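Local coordinates for SOXA (Paracoccus denitrificans, PDB 2C1D), which works with SoxX as a diheme c-type cytochrome that joins thiosulfate to a cysteine of the sulfur carrier SoxYZ as a heterodisulfide, initiating sulfur oxidation, at residues D30-I35 with C183-A188. Residues are numbered along the deposited sequence; the frame is centred on the assembly and turned at random.
Sequences DTFDTI and CHEDNA. With HEC (heme c), chain J.
Glu185 reaches out to Thr31 and Phe32 from just beyond the CxxCH heme-binding motif. At its root, Glu185 CA lies 4.0 Å from Phe32 CZ, near the plane of the ring at its edge; from CB the chain runs out extended, CG anti to the backbone N (chi1 -176°), carrying the carboxylate away from the heme. At CG it meets the methyl CG2 of Thr31 at 3.6 Å and Phe32 CZ at 4.0 Å. Its CD lies 3.4 Å from Thr31 CG2, the two side chains crossing at about a right angle. At the tip, OE1 accepts a 2.6 Å hydrogen bond from a water that also bonds Thr31 OG1, while OE2 is hydrogen-bonded to Tyr170 OH and salt-bridged to Arg251 NH2. A glutamine here would probably leave Arg251 without its charged mate. Thr31 CG2 also covers one face of the Phe32 ring. One residue before Glu185, His184 NE2 binds the heme iron at 2.0 Å, and its ND1 is hydrogen-bonded to Ser198 O. The contact thus packs the loop between strands 16-22 and 35-36 against the end of helix 180-184, with Tyr170 of helix 159-170 and Arg251 of helix 239-251 gripping the carboxylate.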
loop_
_atom_site.group_PDB
_atom_site.type_symbol
_atom_site.label_atom_id
_atom_site.label_comp_id
_atom_site.label_asym_id
_atom_site.label_seq_id
_atom_site.Cartn_x
_atom_site.Cartn_y
_atom_site.Cartn_z
ATOM N N ASP A 30 18.368 7.769 -8.545
ATOM C CA ASP A 30 18.742 8.528 -7.333
ATOM C C ASP A 30 17.938 8.134 -6.058
ATOM O O ASP A 30 18.244 8.595 -4.940
ATOM C CB ASP A 30 18.636 10.048 -7.593
ATOM C CG ASP A 30 19.478 10.891 -6.595
ATOM O OD1 ASP A 30 20.444 10.355 -5.981
ATOM O OD2 ASP A 30 19.231 12.106 -6.349
ATOM N N THR A 31 16.947 7.259 -6.213
ATOM C CA THR A 31 16.006 6.899 -5.139
ATOM C C THR A 31 16.356 5.587 -4.461
ATOM O O THR A 31 16.381 5.489 -3.235
ATOM C CB THR A 31 14.600 6.818 -5.751
ATOM O OG1 THR A 31 14.232 8.113 -6.252
ATOM C CG2 THR A 31 13.536 6.470 -4.719
ATOM N N PHE A 32 16.627 4.572 -5.271
ATOM C CA PHE A 32 16.973 3.239 -4.800
ATOM C C PHE A 32 18.277 2.813 -5.445
ATOM O O PHE A 32 18.539 3.135 -6.605
ATOM C CB PHE A 32 15.901 2.220 -5.251
ATOM C CG PHE A 32 14.529 2.440 -4.662
ATOM C CD1 PHE A 32 14.355 2.603 -3.289
ATOM C CD2 PHE A 32 13.397 2.398 -5.485
ATOM C CE1 PHE A 32 13.067 2.758 -2.739
ATOM C CE2 PHE A 32 12.105 2.546 -4.941
ATOM C CZ PHE A 32 11.951 2.733 -3.569
ATOM N N ASP A 33 19.076 2.057 -4.712
ATOM C CA ASP A 33 20.243 1.396 -5.282
ATOM C C ASP A 33 19.730 0.198 -6.077
ATOM O O ASP A 33 20.260 -0.161 -7.132
ATOM C CB ASP A 33 21.181 0.917 -4.162
ATOM C CG ASP A 33 21.951 2.067 -3.496
ATOM O OD1 ASP A 33 22.540 1.833 -2.412
ATOM O OD2 ASP A 33 22.000 3.231 -3.965
ATOM N N THR A 34 18.662 -0.396 -5.554
ATOM C CA THR A 34 18.125 -1.643 -6.064
ATOM C C THR A 34 16.598 -1.707 -5.874
ATOM O O THR A 34 16.091 -1.307 -4.825
ATOM C CB THR A 34 18.769 -2.786 -5.295
ATOM O OG1 THR A 34 20.206 -2.690 -5.395
ATOM C CG2 THR A 34 18.428 -4.121 -5.917
ATOM N N ILE A 35 15.889 -2.193 -6.892
ATOM C CA ILE A 35 14.474 -2.531 -6.730
ATOM C C ILE A 35 14.301 -4.011 -6.469
ATOM O O ILE A 35 15.095 -4.824 -6.954
ATOM C CB ILE A 35 13.626 -2.077 -7.924
ATOM C CG1 ILE A 35 14.181 -2.605 -9.251
ATOM C CG2 ILE A 35 13.495 -0.549 -7.909
ATOM C CD1 ILE A 35 13.213 -2.434 -10.402
ATOM N N CYS A 183 5.856 5.390 3.152
ATOM C CA CYS A 183 5.993 4.018 3.608
ATOM C C CYS A 183 6.902 3.151 2.733
ATOM O O CYS A 183 7.847 2.535 3.247
ATOM C CB CYS A 183 4.620 3.388 3.731
ATOM S SG CYS A 183 3.690 4.165 5.060
ATOM N N HIS A 184 6.643 3.146 1.428
ATOM C CA HIS A 184 7.303 2.245 0.481
ATOM C C HIS A 184 8.641 2.725 -0.075
ATOM O O HIS A 184 9.422 1.914 -0.571
ATOM C CB HIS A 184 6.361 1.924 -0.650
ATOM C CG HIS A 184 5.187 1.140 -0.178
ATOM N ND1 HIS A 184 5.338 0.013 0.595
ATOM C CD2 HIS A 184 3.858 1.332 -0.317
ATOM C CE1 HIS A 184 4.145 -0.463 0.904
ATOM N NE2 HIS A 184 3.230 0.331 0.381
ATOM N N GLU A 185 8.899 4.024 0.018
ATOM C CA GLU A 185 10.178 4.570 -0.432
ATOM C C GLU A 185 11.061 4.905 0.782
ATOM O O GLU A 185 12.171 4.363 0.927
ATOM C CB GLU A 185 9.930 5.767 -1.359
ATOM C CG GLU A 185 11.175 6.376 -1.989
ATOM C CD GLU A 185 10.836 7.466 -2.993
ATOM O OE1 GLU A 185 11.244 8.622 -2.758
ATOM O OE2 GLU A 185 10.150 7.186 -4.005
ATOM N N ASP A 186 10.552 5.731 1.702
ATOM C CA ASP A 186 11.363 6.171 2.845
ATOM C C ASP A 186 11.603 5.073 3.842
ATOM O O ASP A 186 12.583 5.125 4.575
ATOM C CB ASP A 186 10.694 7.334 3.591
ATOM C CG ASP A 186 10.611 8.591 2.766
ATOM O OD1 ASP A 186 11.280 8.683 1.698
ATOM O OD2 ASP A 186 9.874 9.538 3.105
ATOM N N ASN A 187 10.705 4.091 3.909
ATOM C CA ASN A 187 10.752 3.117 4.988
ATOM C C ASN A 187 10.770 1.638 4.577
ATOM O O ASN A 187 10.535 0.774 5.413
ATOM C CB ASN A 187 9.621 3.378 5.986
ATOM C CG ASN A 187 9.898 4.561 6.872
ATOM O OD1 ASN A 187 10.756 4.493 7.756
ATOM N ND2 ASN A 187 9.209 5.668 6.620
ATOM N N ALA A 188 11.084 1.362 3.318
ATOM C CA ALA A 188 11.258 -0.008 2.838
ATOM C C ALA A 188 12.342 -0.659 3.661
ATOM O O ALA A 188 13.388 -0.052 3.885
ATOM C CB ALA A 188 11.645 -0.015 1.370
HETATM FE FE HEC J . 1.219 0.139 0.727
HETATM C CHA HEC J . 1.583 -3.258 0.727
HETATM C CHB HEC J . 1.046 0.036 -2.732
HETATM C CHC HEC J . 0.704 3.475 0.672
HETATM C CHD HEC J . 1.891 0.291 4.053
HETATM N NA HEC J . 1.308 -1.361 -0.741
HETATM C C1A HEC J . 1.464 -2.696 -0.504
HETATM C C2A HEC J . 1.498 -3.377 -1.770
HETATM C C3A HEC J . 1.341 -2.443 -2.732
HETATM C C4A HEC J . 1.228 -1.161 -2.096
HETATM C CMA HEC J . 1.285 -2.651 -4.244
HETATM C CAA HEC J . 1.675 -4.901 -1.981
HETATM C CBA HEC J . 3.141 -5.184 -2.352
HETATM C CGA HEC J . 3.362 -6.664 -2.646
HETATM O O1A HEC J . 4.517 -7.029 -2.960
HETATM O O2A HEC J . 2.394 -7.489 -2.547
HETATM N NB HEC J . 0.936 1.469 -0.718
HETATM C C1B HEC J . 0.843 1.240 -2.082
HETATM C C2B HEC J . 0.438 2.454 -2.720
HETATM C C3B HEC J . 0.359 3.405 -1.796
HETATM C C4B HEC J . 0.637 2.797 -0.524
HETATM C CMB HEC J . 0.260 2.618 -4.231
HETATM C CAB HEC J . -0.039 4.878 -2.030
HETATM C CBB HEC J . -1.297 4.970 -2.559
HETATM N NC HEC J . 1.297 1.629 2.126
HETATM C C1C HEC J . 1.074 2.948 1.882
HETATM C C2C HEC J . 1.179 3.683 3.128
HETATM C C3C HEC J . 1.517 2.798 4.085
HETATM C C4C HEC J . 1.599 1.495 3.437
HETATM C CMC HEC J . 0.953 5.209 3.201
HETATM C CAC HEC J . 1.808 2.945 5.618
HETATM C CBC HEC J . 1.102 3.717 6.457
HETATM N ND HEC J . 1.643 -1.226 2.132
HETATM C C1D HEC J . 1.884 -0.942 3.479
HETATM C C2D HEC J . 2.121 -2.175 4.203
HETATM C C3D HEC J . 2.010 -3.268 3.168
HETATM C C4D HEC J . 1.718 -2.593 1.924
HETATM C CMD HEC J . 2.421 -2.362 5.701
HETATM C CAD HEC J . 2.222 -4.788 3.372
HETATM C CBD HEC J . 3.738 -5.048 3.443
HETATM C CGD HEC J . 4.431 -4.864 2.107
HETATM O O1D HEC J . 4.940 -3.770 1.778
HETATM O O2D HEC J . 4.507 -5.811 1.321
HETATM O O HOH W 1 12.070 9.953 -4.816
#